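Local coordinates for tail component (Lactobacillus phage J-1, PDB 5LY8), which probably binds host cell-wall saccharides through this second carbohydrate-binding module of the evolved distal tail protein, helping the phage recognise Lactobacillus casei, at residues 17-22 with 228-233. Numbering follows the deposited sequence.
Sequences VYHLDF and DSYFEW. With MG (magnesium ion), chain C.
An antiparallel strand pair at the margin of the six-stranded sheet of this concanavalin-like carbohydrate-binding module joins residues 17-22, on edge strand 11-20, to residues 228-233 on strand 223-238. Leu-20 and Ser-229 form a regular hydrogen-bonded pair: Leu-20 N reaches Ser-229 O at 2.8 Å, and Ser-229 N returns to Leu-20 O. On the face bearing Tyr-18, Leu-20, Ser-229 and Phe-231, the phenol of Tyr-18 lies across the neighbouring strand. Its CG sits between the backbone N and carbonyl carbon (chi1 77°), which swings the ring over Tyr-230 CA in a CH-pi contact and brings OH to Ser-229 OG at 2.7 Å, within the ring plane. Small, polar Ser-229 suits this buried spot, for OG receives that bond and also hydrogen-bonds Asn-98 OD1 of the next strand. Farther along, branched Val-17 wedges CG2 against the edge of Phe-231 (CD2, 3.6 Å) and against Trp-233, whose indole NE1 is held by Pro-83 O. Where the strand ends, Asp-21 O binds a magnesium ion at 2.4 Å, together with Gly-59 O, Gln-227 O and three waters. Asp-228 stands in the metal's second shell, its OD1 accepting a hydrogen bond from one of those waters. His-19, on the sheet face shared with Tyr-230, suits its place by offering a ring N-H: NE2 meets Asp-228 OD1 at 2.7 Å, syn but 17° out of the carboxylate plane.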
loop_
_atom_site.group_PDB
_atom_site.type_symbol
_atom_site.label_atom_id
_atom_site.label_comp_id
_atom_site.label_asym_id
_atom_site.label_seq_id
_atom_site.Cartn_x
_atom_site.Cartn_y
_atom_site.Cartn_z
ATOM N N VAL A 17 10.062 9.878 8.731
ATOM C CA VAL A 17 11.119 9.604 7.769
ATOM C C VAL A 17 10.894 10.448 6.525
ATOM O O VAL A 17 11.865 10.992 5.982
ATOM C CB VAL A 17 11.157 8.089 7.471
ATOM C CG1 VAL A 17 11.975 7.755 6.226
ATOM C CG2 VAL A 17 11.694 7.332 8.678
ATOM N N TYR A 18 9.640 10.544 6.050
ATOM C CA TYR A 18 9.357 11.344 4.864
ATOM C C TYR A 18 7.896 11.678 4.938
ATOM O O TYR A 18 7.139 11.011 5.646
ATOM C CB TYR A 18 9.672 10.582 3.539
ATOM C CG TYR A 18 8.617 9.552 3.184
ATOM C CD1 TYR A 18 8.679 8.259 3.695
ATOM C CD2 TYR A 18 7.514 9.895 2.408
ATOM C CE1 TYR A 18 7.666 7.335 3.449
ATOM C CE2 TYR A 18 6.497 8.977 2.158
ATOM C CZ TYR A 18 6.563 7.716 2.709
ATOM O OH TYR A 18 5.553 6.814 2.500
ATOM N N HIS A 19 7.501 12.678 4.156
ATOM C CA HIS A 19 6.115 13.053 4.019
ATOM C C HIS A 19 5.913 13.602 2.624
ATOM O O HIS A 19 6.596 14.554 2.215
ATOM C CB HIS A 19 5.702 14.085 5.091
ATOM C CG HIS A 19 4.316 14.612 4.893
ATOM N ND1 HIS A 19 4.007 15.926 5.156
ATOM C CD2 HIS A 19 3.209 13.996 4.412
ATOM C CE1 HIS A 19 2.729 16.071 4.861
ATOM N NE2 HIS A 19 2.202 14.938 4.409
ATOM N N LEU A 20 5.018 12.973 1.867
ATOM C CA LEU A 20 4.608 13.476 0.556
ATOM C C LEU A 20 3.217 14.066 0.680
ATOM O O LEU A 20 2.293 13.355 1.058
ATOM C CB LEU A 20 4.585 12.383 -0.530
ATOM C CG LEU A 20 5.917 11.642 -0.725
ATOM C CD1 LEU A 20 5.782 10.539 -1.754
ATOM C CD2 LEU A 20 7.056 12.587 -1.131
ATOM N N ASP A 21 3.068 15.353 0.399
ATOM C CA ASP A 21 1.743 15.978 0.349
ATOM C C ASP A 21 1.280 16.210 -1.087
ATOM O O ASP A 21 0.138 16.620 -1.301
ATOM C CB ASP A 21 1.683 17.287 1.142
ATOM C CG ASP A 21 2.661 18.361 0.741
ATOM O OD1 ASP A 21 3.115 18.365 -0.437
ATOM O OD2 ASP A 21 3.016 19.182 1.621
ATOM N N PHE A 22 2.156 15.987 -2.067
ATOM C CA PHE A 22 1.863 16.094 -3.501
ATOM C C PHE A 22 1.571 17.518 -3.957
ATOM O O PHE A 22 1.119 17.676 -5.089
ATOM C CB PHE A 22 0.762 15.114 -3.961
ATOM C CG PHE A 22 1.155 13.696 -3.643
ATOM C CD1 PHE A 22 0.448 12.956 -2.714
ATOM C CD2 PHE A 22 2.263 13.110 -4.246
ATOM C CE1 PHE A 22 0.818 11.641 -2.418
ATOM C CE2 PHE A 22 2.625 11.792 -3.954
ATOM C CZ PHE A 22 1.935 11.092 -3.005
ATOM N N ASP A 228 -1.809 11.752 0.229
ATOM C CA ASP A 228 -0.807 11.988 1.257
ATOM C C ASP A 228 -0.114 10.677 1.528
ATOM O O ASP A 228 -0.729 9.603 1.430
ATOM C CB ASP A 228 -1.490 12.497 2.554
ATOM C CG ASP A 228 -0.536 13.157 3.530
ATOM O OD1 ASP A 228 -0.148 14.316 3.283
ATOM O OD2 ASP A 228 -0.096 12.472 4.488
ATOM N N SER A 229 1.169 10.751 1.897
ATOM C CA SER A 229 1.925 9.564 2.269
ATOM C C SER A 229 2.948 9.921 3.330
ATOM O O SER A 229 3.653 10.924 3.181
ATOM C CB SER A 229 2.677 9.020 1.052
ATOM O OG SER A 229 3.296 7.764 1.307
ATOM N N TYR A 230 3.117 9.070 4.351
ATOM C CA TYR A 230 4.211 9.279 5.295
ATOM C C TYR A 230 4.526 7.984 5.978
ATOM O O TYR A 230 3.683 7.082 6.094
ATOM C CB TYR A 230 3.972 10.413 6.317
ATOM C CG TYR A 230 2.796 10.235 7.238
ATOM C CD1 TYR A 230 2.925 9.552 8.446
ATOM C CD2 TYR A 230 1.571 10.816 6.943
ATOM C CE1 TYR A 230 1.861 9.453 9.336
ATOM C CE2 TYR A 230 0.491 10.703 7.815
ATOM C CZ TYR A 230 0.645 10.033 9.016
ATOM O OH TYR A 230 -0.443 9.898 9.862
ATOM N N PHE A 231 5.742 7.925 6.514
ATOM C CA PHE A 231 6.181 6.814 7.338
ATOM C C PHE A 231 6.830 7.425 8.565
ATOM O O PHE A 231 7.642 8.361 8.437
ATOM C CB PHE A 231 7.223 5.965 6.612
ATOM C CG PHE A 231 7.797 4.845 7.459
ATOM C CD1 PHE A 231 7.272 3.564 7.391
ATOM C CD2 PHE A 231 8.839 5.088 8.358
ATOM C CE1 PHE A 231 7.806 2.535 8.173
ATOM C CE2 PHE A 231 9.346 4.066 9.162
ATOM C CZ PHE A 231 8.847 2.798 9.053
ATOM N N GLU A 232 6.470 6.920 9.745
ATOM C CA GLU A 232 7.081 7.320 11.001
ATOM C C GLU A 232 7.525 6.147 11.819
ATOM O O GLU A 232 6.749 5.217 12.016
ATOM C CB GLU A 232 6.095 8.111 11.886
ATOM C CG GLU A 232 5.500 9.379 11.324
ATOM C CD GLU A 232 4.460 10.020 12.228
ATOM O OE1 GLU A 232 4.299 11.252 12.108
ATOM O OE2 GLU A 232 3.716 9.290 12.930
ATOM N N TRP A 233 8.730 6.243 12.383
ATOM C CA TRP A 233 9.138 5.341 13.438
ATOM C C TRP A 233 8.400 5.834 14.689
ATOM O O TRP A 233 8.314 7.047 14.898
ATOM C CB TRP A 233 10.640 5.427 13.687
ATOM C CG TRP A 233 11.466 4.881 12.565
ATOM C CD1 TRP A 233 12.306 5.582 11.753
ATOM C CD2 TRP A 233 11.524 3.522 12.127
ATOM N NE1 TRP A 233 12.950 4.728 10.894
ATOM C CE2 TRP A 233 12.495 3.457 11.102
ATOM C CE3 TRP A 233 10.912 2.336 12.555
ATOM C CZ2 TRP A 233 12.816 2.262 10.447
ATOM C CZ3 TRP A 233 11.214 1.160 11.885
ATOM C CH2 TRP A 233 12.149 1.138 10.844
HETATM MG MG MG C . -2.010 16.266 -0.397
HETATM O O HOH W 1 -1.642 16.188 2.004
HETATM O O HOH W 2 -1.836 18.730 -0.090
HETATM O O HOH W 3 -4.281 16.958 0.165
#